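Local coordinates for protein transcriptional regulator (Saccharomonospora viridis, PDB 4KWA) that probably binds operator DNA as a TetR-family transcriptional repressor, and carries a bound choline ion in its C-terminal domain, at residues 24-27 with 28-31; 174-177 with 178-181. One frame throughout, in Å; residues are numbered along the deposited sequence.

Interaction 1: residues 24-27 with 28-31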
loop_
_atom_site.group_PDB
_atom_site.type_symbol
_atom_site.label_atom_id
_atom_site.label_comp_id
_atom_site.label_asym_id
_atom_site.label_seq_id
_atom_site.Cartn_x
_atom_site.Cartn_y
_atom_site.Cartn_z
ATOM N N ASN A 24 10.697 -7.094 13.889
ATOM C CA ASN A 24 11.970 -7.770 13.927
ATOM C C ASN A 24 13.015 -6.931 14.573
ATOM O O ASN A 24 14.121 -7.370 14.694
ATOM C CB ASN A 24 12.422 -8.167 12.530
ATOM C CG ASN A 24 11.408 -9.049 11.856
ATOM O OD1 ASN A 24 10.936 -9.968 12.461
ATOM N ND2 ASN A 24 11.029 -8.729 10.635
ATOM N N VAL A 25 12.711 -5.691 14.885
ATOM C CA VAL A 25 13.677 -4.887 15.593
ATOM C C VAL A 25 13.501 -4.975 17.107
ATOM O O VAL A 25 12.457 -4.610 17.643
ATOM C CB VAL A 25 13.506 -3.436 15.230
ATOM C CG1 VAL A 25 14.350 -2.571 16.146
ATOM C CG2 VAL A 25 13.904 -3.199 13.805
ATOM N N ARG A 26 14.536 -5.408 17.822
ATOM C CA ARG A 26 14.482 -5.490 19.223
ATOM C C ARG A 26 15.164 -4.283 19.827
ATOM O O ARG A 26 16.039 -3.672 19.217
ATOM C CB ARG A 26 15.116 -6.845 19.705
ATOM C CG ARG A 26 14.191 -7.994 19.320
ATOM C CD ARG A 26 14.775 -9.375 19.371
ATOM N NE ARG A 26 13.750 -10.325 18.939
ATOM C CZ ARG A 26 13.502 -10.662 17.662
ATOM N NH1 ARG A 26 12.540 -11.540 17.409
ATOM N NH2 ARG A 26 14.187 -10.141 16.622
ATOM N N ILE A 27 14.863 -4.001 21.070
ATOM C CA ILE A 27 15.483 -2.852 21.740
ATOM C C ILE A 27 17.024 -2.970 21.806
ATOM O O ILE A 27 17.745 -1.981 21.628
ATOM C CB ILE A 27 14.936 -2.643 23.155
ATOM C CG1 ILE A 27 13.394 -2.395 23.100
ATOM C CG2 ILE A 27 15.644 -1.480 23.883
ATOM C CD1 ILE A 27 12.933 -1.356 22.095
ATOM N N HIS A 28 17.542 -4.166 22.020
ATOM C CA HIS A 28 19.000 -4.314 22.123
ATOM C C HIS A 28 19.663 -4.062 20.759
ATOM O O HIS A 28 20.819 -3.802 20.711
ATOM C CB HIS A 28 19.422 -5.667 22.666
ATOM C CG HIS A 28 19.530 -6.736 21.629
ATOM N ND1 HIS A 28 18.465 -7.539 21.262
ATOM C CD2 HIS A 28 20.579 -7.138 20.866
ATOM C CE1 HIS A 28 18.847 -8.386 20.319
ATOM N NE2 HIS A 28 20.123 -8.155 20.052
ATOM N N ASP A 29 18.921 -4.197 19.659
ATOM C CA ASP A 29 19.491 -3.906 18.301
ATOM C C ASP A 29 19.773 -2.407 18.261
ATOM O O ASP A 29 20.797 -1.948 17.706
ATOM C CB ASP A 29 18.501 -4.255 17.212
ATOM C CG ASP A 29 18.238 -5.712 17.116
ATOM O OD1 ASP A 29 19.228 -6.449 17.203
ATOM O OD2 ASP A 29 17.066 -6.125 16.839
ATOM N N ILE A 30 18.831 -1.632 18.773
ATOM C CA ILE A 30 19.038 -0.184 18.841
ATOM C C ILE A 30 20.167 0.189 19.787
ATOM O O ILE A 30 21.099 0.945 19.427
ATOM C CB ILE A 30 17.756 0.536 19.238
ATOM C CG1 ILE A 30 16.690 0.201 18.266
ATOM C CG2 ILE A 30 17.897 2.043 19.184
ATOM C CD1 ILE A 30 15.253 0.450 18.727
ATOM N N ALA A 31 20.180 -0.424 20.966
ATOM C CA ALA A 31 21.177 -0.119 22.000
ATOM C C ALA A 31 22.578 -0.505 21.526
ATOM O O ALA A 31 23.521 0.261 21.763
ATOM C CB ALA A 31 20.823 -0.812 23.272
HETATM O O HOH W 1 16.979 -8.997 16.314
#
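The predicted helix-turn-helix of a TetR-type DNA-binding domain enters its first helix here, where R26 stands at the N-cap of helix 27-34 and D29 reaches back to it. R26 N gives its hydrogen to D29 OD2 at 2.8 Å, a nearly straight bond (168°) that meets the carboxylate oxygen on its anti side, 28° out of the carboxylate plane. D29 places the group there by turning CG beside its own backbone N (chi1 -67°), and in the other direction D29 N donates to R26 O over 3.0 Å. The two bonds are reciprocal, as in a capping box, but here the residue at the N-cap offers its backbone oxygen instead of a side chain. Aspartate suits this place because its short side chain carries the carboxylate back to that amide, and its negative charge probably suits the positive end of the helix dipole. One water accepts from R26 NH2 and donates to D29 OD2, at 3.0 and 2.9 Å respectively, so OD2 receives two hydrogens while the arginine and aspartate ends stay apart. The H28 ring lies obliquely by R26 CB, with ND1 3.8 Å from it. The first i to i+4 bond, I30 N to R26 O, is weak at 3.5 Å; the next, A31 N to I27 O, closes to 3.0 Å. On the side facing helix 2-20 the branched V25 and I30 cross at about a right angle, V25 CG1 lying 4.1 Å from I30 CD1. Both pack on L16 of that helix, which D29 touches too, while I27, H28 and A31 face helix 38-44 through N38.

Interaction 2: residues 174-177 with 178-181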
loop_
_atom_site.group_PDB
_atom_site.type_symbol
_atom_site.label_atom_id
_atom_site.label_comp_id
_atom_site.label_asym_id
_atom_site.label_seq_id
_atom_site.Cartn_x
_atom_site.Cartn_y
_atom_site.Cartn_z
ATOM N N SER A 174 10.455 -0.096 -12.007
ATOM C CA SER A 174 11.689 0.495 -11.453
ATOM C C SER A 174 11.270 1.886 -11.043
ATOM O O SER A 174 10.207 2.340 -11.449
ATOM C CB SER A 174 12.783 0.636 -12.495
ATOM O OG SER A 174 12.306 1.501 -13.550
ATOM N N VAL A 175 12.137 2.585 -10.291
ATOM C CA VAL A 175 11.806 4.002 -9.972
ATOM C C VAL A 175 11.678 4.790 -11.317
ATOM O O VAL A 175 10.864 5.687 -11.428
ATOM C CB VAL A 175 12.911 4.650 -9.118
ATOM C CG1 VAL A 175 12.680 6.143 -8.942
ATOM C CG2 VAL A 175 13.028 4.001 -7.752
ATOM N N ASP A 176 12.587 4.575 -12.315
ATOM C CA ASP A 176 12.502 5.284 -13.609
ATOM C C ASP A 176 11.155 5.046 -14.270
ATOM O O ASP A 176 10.532 5.969 -14.777
ATOM C CB ASP A 176 13.623 4.850 -14.586
ATOM C CG ASP A 176 15.028 5.364 -14.177
ATOM O OD1 ASP A 176 15.170 6.419 -13.557
ATOM O OD2 ASP A 176 16.015 4.709 -14.552
ATOM N N HIS A 177 10.643 3.809 -14.187
ATOM C CA HIS A 177 9.334 3.499 -14.830
ATOM C C HIS A 177 8.181 4.219 -14.111
ATOM O O HIS A 177 7.308 4.771 -14.746
ATOM C CB HIS A 177 9.144 2.017 -14.997
ATOM C CG HIS A 177 10.122 1.410 -15.986
ATOM N ND1 HIS A 177 11.109 0.505 -15.626
ATOM C CD2 HIS A 177 10.299 1.637 -17.318
ATOM C CE1 HIS A 177 11.806 0.162 -16.697
ATOM N NE2 HIS A 177 11.338 0.837 -17.736
HETATM N N MSE A 178 8.246 4.242 -12.783
HETATM C CA MSE A 178 7.232 4.945 -11.983
HETATM C C MSE A 178 7.241 6.444 -12.322
HETATM O O MSE A 178 6.187 7.114 -12.412
HETATM C CB MSE A 178 7.604 4.685 -10.490
HETATM C CG MSE A 178 6.777 5.569 -9.597
HETATM SE SE MSE A 178 6.929 4.886 -7.736
HETATM C CE MSE A 178 5.798 6.164 -6.879
ATOM N N ARG A 179 8.427 6.996 -12.397
ATOM C CA ARG A 179 8.617 8.391 -12.756
ATOM C C ARG A 179 7.982 8.694 -14.088
ATOM O O ARG A 179 7.246 9.619 -14.187
ATOM C CB ARG A 179 10.086 8.818 -12.776
ATOM C CG ARG A 179 10.285 10.301 -12.968
ATOM C CD ARG A 179 11.738 10.724 -13.069
ATOM N NE ARG A 179 12.459 10.551 -11.833
ATOM C CZ ARG A 179 13.388 9.638 -11.625
ATOM N NH1 ARG A 179 13.740 8.797 -12.552
ATOM N NH2 ARG A 179 13.980 9.560 -10.468
ATOM N N GLN A 180 8.281 7.867 -15.086
ATOM C CA GLN A 180 7.702 7.987 -16.446
ATOM C C GLN A 180 6.151 7.874 -16.454
ATOM O O GLN A 180 5.463 8.699 -17.034
ATOM C CB GLN A 180 8.298 6.895 -17.380
ATOM C CG GLN A 180 8.042 7.234 -18.865
ATOM C CD GLN A 180 8.913 6.431 -19.830
ATOM O OE1 GLN A 180 9.268 6.907 -20.914
ATOM N NE2 GLN A 180 9.295 5.231 -19.421
ATOM N N HIS A 181 5.647 6.862 -15.764
ATOM C CA HIS A 181 4.200 6.699 -15.658
ATOM C C HIS A 181 3.509 7.934 -15.059
ATOM O O HIS A 181 2.458 8.400 -15.507
ATOM C CB HIS A 181 3.901 5.418 -14.837
ATOM C CG HIS A 181 2.444 5.051 -14.859
ATOM N ND1 HIS A 181 1.945 4.043 -15.672
ATOM C CD2 HIS A 181 1.362 5.683 -14.354
ATOM C CE1 HIS A 181 0.627 4.030 -15.592
ATOM N NE2 HIS A 181 0.245 4.986 -14.775
#
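S174 OG, at the N-cap of helix 175-190, takes the hydrogen of H177 N at 2.9 Å. Serine suits this place because its short side chain can fold back over the first turn and stand in for the carbonyl that a helix start lacks. The imidazole of H177 bends to the same spot: its CG sits beside the backbone N (chi1 -67°), bringing ND1 2.6 Å from S174 OG and setting S174 N in plane at the edge of the ring. The S174 carbonyl serves the next turn, accepting from M178 N, and V175 O takes R179 N in the same way.

On the outer surface D176 and R179, three residues apart, lie side by side and point the same way. R179 NH1 meets D176 OD1 at 3.0 Å in a salt bridge whose hydrogen-bond angle is only 131°. OD1 uses its anti lone pair and lies in the guanidinium plane, although the two flat groups are turned 51° apart. A bend in the middle of the arginine chain brings its head back along the helix, where NH2 also lies 4.0 Å from V175 CG1. R179 NE makes a second salt bridge, to E86, so two carboxylates hold the guanidinium and probably stabilise its positive charge.

M178, present as selenomethionine, runs extended into the interior against L89, P90 and helix 148-168. H181 bonds through its ring nitrogens to E150 and R154 of the second subunit. This is the serine-capped start of an amphipathic helix in the C-terminal, BetI-type domain, with one side packed inside and at the dimer contact, and the other carrying an i to i+3 ion pair.

Overall arrangement
Both interactions lie at the N-terminal start of a helix, but in the two different parts of a TetR-family subunit. Interaction 1 belongs to the predicted DNA-reading end and interaction 2 to the C-terminal regulatory domain; their centres are 34 Å apart, and their nearest atoms about 22 Å, so they do not touch. The ligand lies nearer to interaction 2: the side chain of M178 is about 7 Å from the bound choline, whose pocket includes Q88, W99 and D160. Any influence of choline on DNA binding would therefore have to travel through the intervening helices, as is usual for this family.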